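Local coordinates for protein type I polyketide synthase PikAII (Streptomyces venezuelae, PDB 3QP9) that probably epimerises a polyketide intermediate, as the C2-type ketoreductase of a modular polyketide synthase with a Rossmann fold, at residues 367-372 with 412-417; 134-139 with 176-181. One frame throughout, in Å; residues are numbered along the deposited sequence.

Contact 1 of 2, residues 367-372 with 412-417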
loop_
_atom_site.group_PDB
_atom_site.type_symbol
_atom_site.label_atom_id
_atom_site.label_comp_id
_atom_site.label_asym_id
_atom_site.label_seq_id
_atom_site.Cartn_x
_atom_site.Cartn_y
_atom_site.Cartn_z
ATOM N N ALA A 367 9.820 -4.110 -8.973
ATOM C CA ALA A 367 9.425 -3.044 -9.889
ATOM C C ALA A 367 8.344 -3.471 -10.865
ATOM O O ALA A 367 7.350 -2.743 -11.079
ATOM C CB ALA A 367 10.621 -2.537 -10.643
ATOM N N ARG A 368 8.513 -4.673 -11.404
ATOM C CA ARG A 368 7.483 -5.296 -12.258
ATOM C C ARG A 368 6.166 -5.500 -11.538
ATOM O O ARG A 368 5.106 -5.396 -12.160
ATOM C CB ARG A 368 7.954 -6.658 -12.839
ATOM C CG ARG A 368 8.416 -6.636 -14.286
ATOM C CD ARG A 368 9.016 -8.059 -14.768
ATOM N NE ARG A 368 10.461 -7.922 -14.759
ATOM C CZ ARG A 368 11.337 -8.582 -14.001
ATOM N NH1 ARG A 368 12.610 -8.247 -14.098
ATOM N NH2 ARG A 368 10.997 -9.573 -13.182
ATOM N N VAL A 369 6.199 -5.849 -10.251
ATOM C CA VAL A 369 4.958 -6.177 -9.577
ATOM C C VAL A 369 4.282 -4.851 -9.264
ATOM O O VAL A 369 3.046 -4.755 -9.341
ATOM C CB VAL A 369 5.163 -7.058 -8.291
ATOM C CG1 VAL A 369 3.907 -7.044 -7.398
ATOM C CG2 VAL A 369 5.606 -8.521 -8.607
ATOM N N VAL A 370 5.078 -3.822 -8.934
ATOM C CA VAL A 370 4.514 -2.481 -8.680
ATOM C C VAL A 370 3.798 -1.965 -9.956
ATOM O O VAL A 370 2.694 -1.371 -9.929
ATOM C CB VAL A 370 5.631 -1.510 -8.207
ATOM C CG1 VAL A 370 5.130 -0.006 -8.241
ATOM C CG2 VAL A 370 6.210 -1.973 -6.800
ATOM N N THR A 371 4.428 -2.244 -11.106
ATOM C CA THR A 371 3.902 -1.780 -12.397
ATOM C C THR A 371 2.546 -2.446 -12.652
ATOM O O THR A 371 1.568 -1.758 -12.915
ATOM C CB THR A 371 4.913 -1.970 -13.561
ATOM O OG1 THR A 371 6.136 -1.289 -13.230
ATOM C CG2 THR A 371 4.292 -1.400 -14.884
ATOM N N ALA A 372 2.475 -3.767 -12.503
ATOM C CA ALA A 372 1.216 -4.470 -12.729
ATOM C C ALA A 372 0.071 -4.017 -11.821
ATOM O O ALA A 372 -1.105 -4.132 -12.226
ATOM C CB ALA A 372 1.422 -5.961 -12.592
ATOM N N GLN A 412 4.439 -11.669 0.613
ATOM C CA GLN A 412 3.647 -10.719 -0.194
ATOM C C GLN A 412 4.264 -9.358 -0.393
ATOM O O GLN A 412 3.551 -8.380 -0.686
ATOM C CB GLN A 412 2.227 -10.644 0.362
ATOM C CG GLN A 412 1.435 -11.912 -0.049
ATOM C CD GLN A 412 0.448 -12.315 1.014
ATOM O OE1 GLN A 412 -0.756 -12.413 0.778
ATOM N NE2 GLN A 412 0.968 -12.569 2.213
ATOM N N GLY A 413 5.592 -9.286 -0.226
ATOM C CA GLY A 413 6.321 -8.012 -0.159
ATOM C C GLY A 413 6.019 -7.062 -1.337
ATOM O O GLY A 413 5.692 -5.909 -1.178
ATOM N N ALA A 414 6.273 -7.571 -2.527
ATOM C CA ALA A 414 6.028 -6.858 -3.766
ATOM C C ALA A 414 4.558 -6.512 -3.940
ATOM O O ALA A 414 4.220 -5.439 -4.402
ATOM C CB ALA A 414 6.481 -7.789 -4.955
ATOM N N TYR A 415 3.686 -7.483 -3.677
ATOM C CA TYR A 415 2.204 -7.282 -3.798
ATOM C C TYR A 415 1.755 -6.145 -2.879
ATOM O O TYR A 415 1.047 -5.257 -3.305
ATOM C CB TYR A 415 1.559 -8.627 -3.459
ATOM C CG TYR A 415 0.087 -8.728 -3.583
ATOM C CD1 TYR A 415 -0.651 -7.915 -4.457
ATOM C CD2 TYR A 415 -0.590 -9.665 -2.805
ATOM C CE1 TYR A 415 -2.073 -8.057 -4.537
ATOM C CE2 TYR A 415 -1.949 -9.806 -2.870
ATOM C CZ TYR A 415 -2.692 -9.026 -3.736
ATOM O OH TYR A 415 -4.068 -9.270 -3.737
ATOM N N ALA A 416 2.281 -6.099 -1.642
ATOM C CA ALA A 416 2.011 -5.023 -0.693
ATOM C C ALA A 416 2.549 -3.638 -1.093
ATOM O O ALA A 416 1.847 -2.618 -0.973
ATOM C CB ALA A 416 2.547 -5.421 0.700
ATOM N N ALA A 417 3.789 -3.578 -1.580
ATOM C CA ALA A 417 4.287 -2.337 -2.162
ATOM C C ALA A 417 3.322 -1.730 -3.201
ATOM O O ALA A 417 2.975 -0.546 -3.113
ATOM C CB ALA A 417 5.747 -2.566 -2.795
#

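Contact 2 of 2, residues 134-139 with 176-181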
loop_
_atom_site.group_PDB
_atom_site.type_symbol
_atom_site.label_atom_id
_atom_site.label_comp_id
_atom_site.label_asym_id
_atom_site.label_seq_id
_atom_site.Cartn_x
_atom_site.Cartn_y
_atom_site.Cartn_z
ATOM N N ALA A 134 16.132 0.587 -3.969
ATOM C CA ALA A 134 17.225 0.775 -2.991
ATOM C C ALA A 134 16.856 0.301 -1.581
ATOM O O ALA A 134 17.646 -0.354 -0.922
ATOM C CB ALA A 134 17.652 2.196 -2.949
ATOM N N THR A 135 15.636 0.597 -1.126
ATOM C CA THR A 135 15.191 0.123 0.200
ATOM C C THR A 135 15.146 -1.387 0.261
ATOM O O THR A 135 15.578 -2.033 1.277
ATOM C CB THR A 135 13.766 0.602 0.476
ATOM O OG1 THR A 135 13.776 2.032 0.523
ATOM C CG2 THR A 135 13.271 -0.007 1.825
ATOM N N LEU A 136 14.619 -1.982 -0.801
ATOM C CA LEU A 136 14.622 -3.471 -0.856
ATOM C C LEU A 136 16.063 -4.003 -0.786
ATOM O O LEU A 136 16.417 -4.972 -0.046
ATOM C CB LEU A 136 13.942 -3.990 -2.139
ATOM C CG LEU A 136 14.174 -5.528 -2.331
ATOM C CD1 LEU A 136 13.624 -6.384 -1.224
ATOM C CD2 LEU A 136 13.734 -6.097 -3.699
ATOM N N THR A 137 16.919 -3.315 -1.524
ATOM C CA THR A 137 18.320 -3.759 -1.606
ATOM C C THR A 137 18.997 -3.689 -0.259
ATOM O O THR A 137 19.833 -4.557 0.117
ATOM C CB THR A 137 19.021 -2.927 -2.690
ATOM O OG1 THR A 137 18.363 -3.248 -3.915
ATOM C CG2 THR A 137 20.534 -3.310 -2.828
ATOM N N LEU A 138 18.631 -2.678 0.497
ATOM C CA LEU A 138 19.192 -2.468 1.823
ATOM C C LEU A 138 18.767 -3.543 2.817
ATOM O O LEU A 138 19.589 -3.979 3.595
ATOM C CB LEU A 138 18.900 -1.060 2.341
ATOM C CG LEU A 138 19.356 -0.766 3.773
ATOM C CD1 LEU A 138 20.884 -0.698 3.831
ATOM C CD2 LEU A 138 18.763 0.488 4.277
ATOM N N VAL A 139 17.518 -4.009 2.738
ATOM C CA VAL A 139 16.976 -5.036 3.640
ATOM C C VAL A 139 17.771 -6.343 3.409
ATOM O O VAL A 139 17.973 -7.165 4.335
ATOM C CB VAL A 139 15.534 -5.334 3.284
ATOM C CG1 VAL A 139 15.056 -6.607 3.973
ATOM C CG2 VAL A 139 14.630 -4.160 3.646
ATOM N N TRP A 176 6.246 1.502 3.009
ATOM C CA TRP A 176 5.424 1.034 4.152
ATOM C C TRP A 176 4.843 -0.310 3.815
ATOM O O TRP A 176 4.796 -1.229 4.668
ATOM C CB TRP A 176 4.269 2.033 4.521
ATOM C CG TRP A 176 4.795 3.226 5.334
ATOM C CD1 TRP A 176 5.654 4.222 4.872
ATOM C CD2 TRP A 176 4.607 3.510 6.718
ATOM N NE1 TRP A 176 5.937 5.090 5.853
ATOM C CE2 TRP A 176 5.322 4.689 6.995
ATOM C CE3 TRP A 176 3.877 2.879 7.768
ATOM C CZ2 TRP A 176 5.364 5.280 8.271
ATOM C CZ3 TRP A 176 3.881 3.478 8.988
ATOM C CH2 TRP A 176 4.637 4.672 9.264
ATOM N N GLY A 177 4.333 -0.468 2.606
ATOM C CA GLY A 177 3.696 -1.765 2.305
ATOM C C GLY A 177 4.707 -2.900 2.391
ATOM O O GLY A 177 4.454 -3.975 2.981
ATOM N N MET A 178 5.873 -2.675 1.769
ATOM C CA MET A 178 6.891 -3.729 1.770
ATOM C C MET A 178 7.463 -3.926 3.188
ATOM O O MET A 178 7.724 -5.073 3.591
ATOM C CB MET A 178 8.031 -3.299 0.844
ATOM C CG MET A 178 9.179 -4.330 0.775
ATOM S SD MET A 178 10.242 -3.618 -0.519
ATOM C CE MET A 178 11.212 -2.588 0.528
ATOM N N GLY A 179 7.641 -2.811 3.904
ATOM C CA GLY A 179 8.160 -2.784 5.313
ATOM C C GLY A 179 7.376 -3.616 6.287
ATOM O O GLY A 179 7.960 -4.320 7.135
ATOM N N ARG A 180 6.054 -3.517 6.278
ATOM C CA ARG A 180 5.278 -4.444 7.121
ATOM C C ARG A 180 5.579 -5.878 6.825
ATOM O O ARG A 180 5.544 -6.714 7.729
ATOM C CB ARG A 180 3.785 -4.206 6.932
ATOM C CG ARG A 180 3.390 -2.798 7.501
ATOM C CD ARG A 180 1.796 -2.661 7.314
ATOM N NE ARG A 180 1.413 -2.099 5.994
ATOM C CZ ARG A 180 1.361 -0.800 5.726
ATOM N NH1 ARG A 180 1.692 0.113 6.643
ATOM N NH2 ARG A 180 1.064 -0.408 4.484
ATOM N N VAL A 181 5.841 -6.182 5.568
ATOM C CA VAL A 181 6.171 -7.570 5.184
ATOM C C VAL A 181 7.596 -7.947 5.710
ATOM O O VAL A 181 7.771 -9.045 6.325
ATOM C CB VAL A 181 6.008 -7.832 3.643
ATOM C CG1 VAL A 181 6.587 -9.359 3.285
ATOM C CG2 VAL A 181 4.539 -7.664 3.274
#

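Contact 1 of 2, residues 367-372 with 412-417
Val369 and Ala414 bring the two helices together: their CA atoms stand 5.9 Å apart, the nearest CA pair between the segments, and those of Val370 and Ala417 6.5 Å. The axes of 367-372 and 413-417 pass within 8.3 Å, run in the same general sense and cross at -42°. A methyl group is the whole side chain of Ala414, and this lets the valine come close to the opposing backbone. Its CG1, turned anti to the backbone N of Val369 (chi1 164°), lies 3.6 Å from Ala414 CB and 3.4 Å from Ala414 O, against the peptide that links Ala414 to Tyr415. CG2 of Val369 bears on the same Ala414 CB at 3.8 Å, and the alanine methyl rests across the whole isopropyl group. Next along the helices, Val370 reaches with CG2 alone, 4.1 Å from Ala417 CB, a looser methyl-to-methyl touch. Tyr415 meets Val369 through its backbone N, 3.8 Å from Val369 CG1; its CB points away from 367-372, and its side chain packs on Lys373. Met174 of helix 170-185 touches both Val370 and Ala417, and Leu366 touches Ala414 and Ala417. Close packing of valines against alanines between helices 363-386 and 413-426 fits the ketoreductase Rossmann fold, in which Tyr415, at the start of helix 413-426, probably corresponds to the active-site tyrosine of reducing members of the short-chain dehydrogenase/reductase family.

Contact 2 of 2, residues 134-139 with 176-181
Met178 carries this contact by itself on its side, reaching across to Thr135 and Leu136 from a helix whose backbone stays well back, with 8.2 Å between the CA atoms of Leu136 and Met178. The methionine is extended through its first two torsions (chi1 179°) and then bends at chi3, 88°, which swings the terminal methyl out of the line of the chain. CE consequently lies alongside Thr135, 3.5 Å from its CG2, the threonine and methionine side chains running antiparallel where they overlap. The same CE lies 3.7 Å from Leu136 N, close against the helix backbone, while the sulfur SD faces Leu136 CB at 4.1 Å. Thr135 offers its methyl branch to the methionine; its OG1 turns back to its own helix and is hydrogen-bonded to Gly131 O. The side-chain contact is apolar, and all three touching residues are buried. Around it, Leu114 packs on Thr135, and Leu358, from the loop after strand 343-348, packs on Met178. Helix 89-102 covers Thr137 and Leu138 of helix 130-144, and on helix 170-185 Trp176 packs on strands 190-196 and 220-224 and hydrogen-bonds through NE1 to Thr155 OG1 of strand 151-156.

Contact 2 is wholly buried; contact 1 is mostly so, with Val369 and Tyr415 partly exposed. Both are apolar helix pairings, but they use different helices: 363-386 with 413-426 in contact 1, 130-144 with 170-185 in contact 2. Alanines facing valines go with closely approaching backbones in contact 1, whereas contact 2 spans a wider gap with the long thioether of Met178. Their centres lie 11 Å apart and they meet directly, Ala416 CB standing 3.3 Å from Gly177 O and Gly413 N 3.6 Å from Val181 CG1. Helices 413-426 and 170-185 thus pack together, consistent with a ketoreductase whose two Rossmann-like halves associate through helices, much as subunits do in oligomeric short-chain dehydrogenases/reductases.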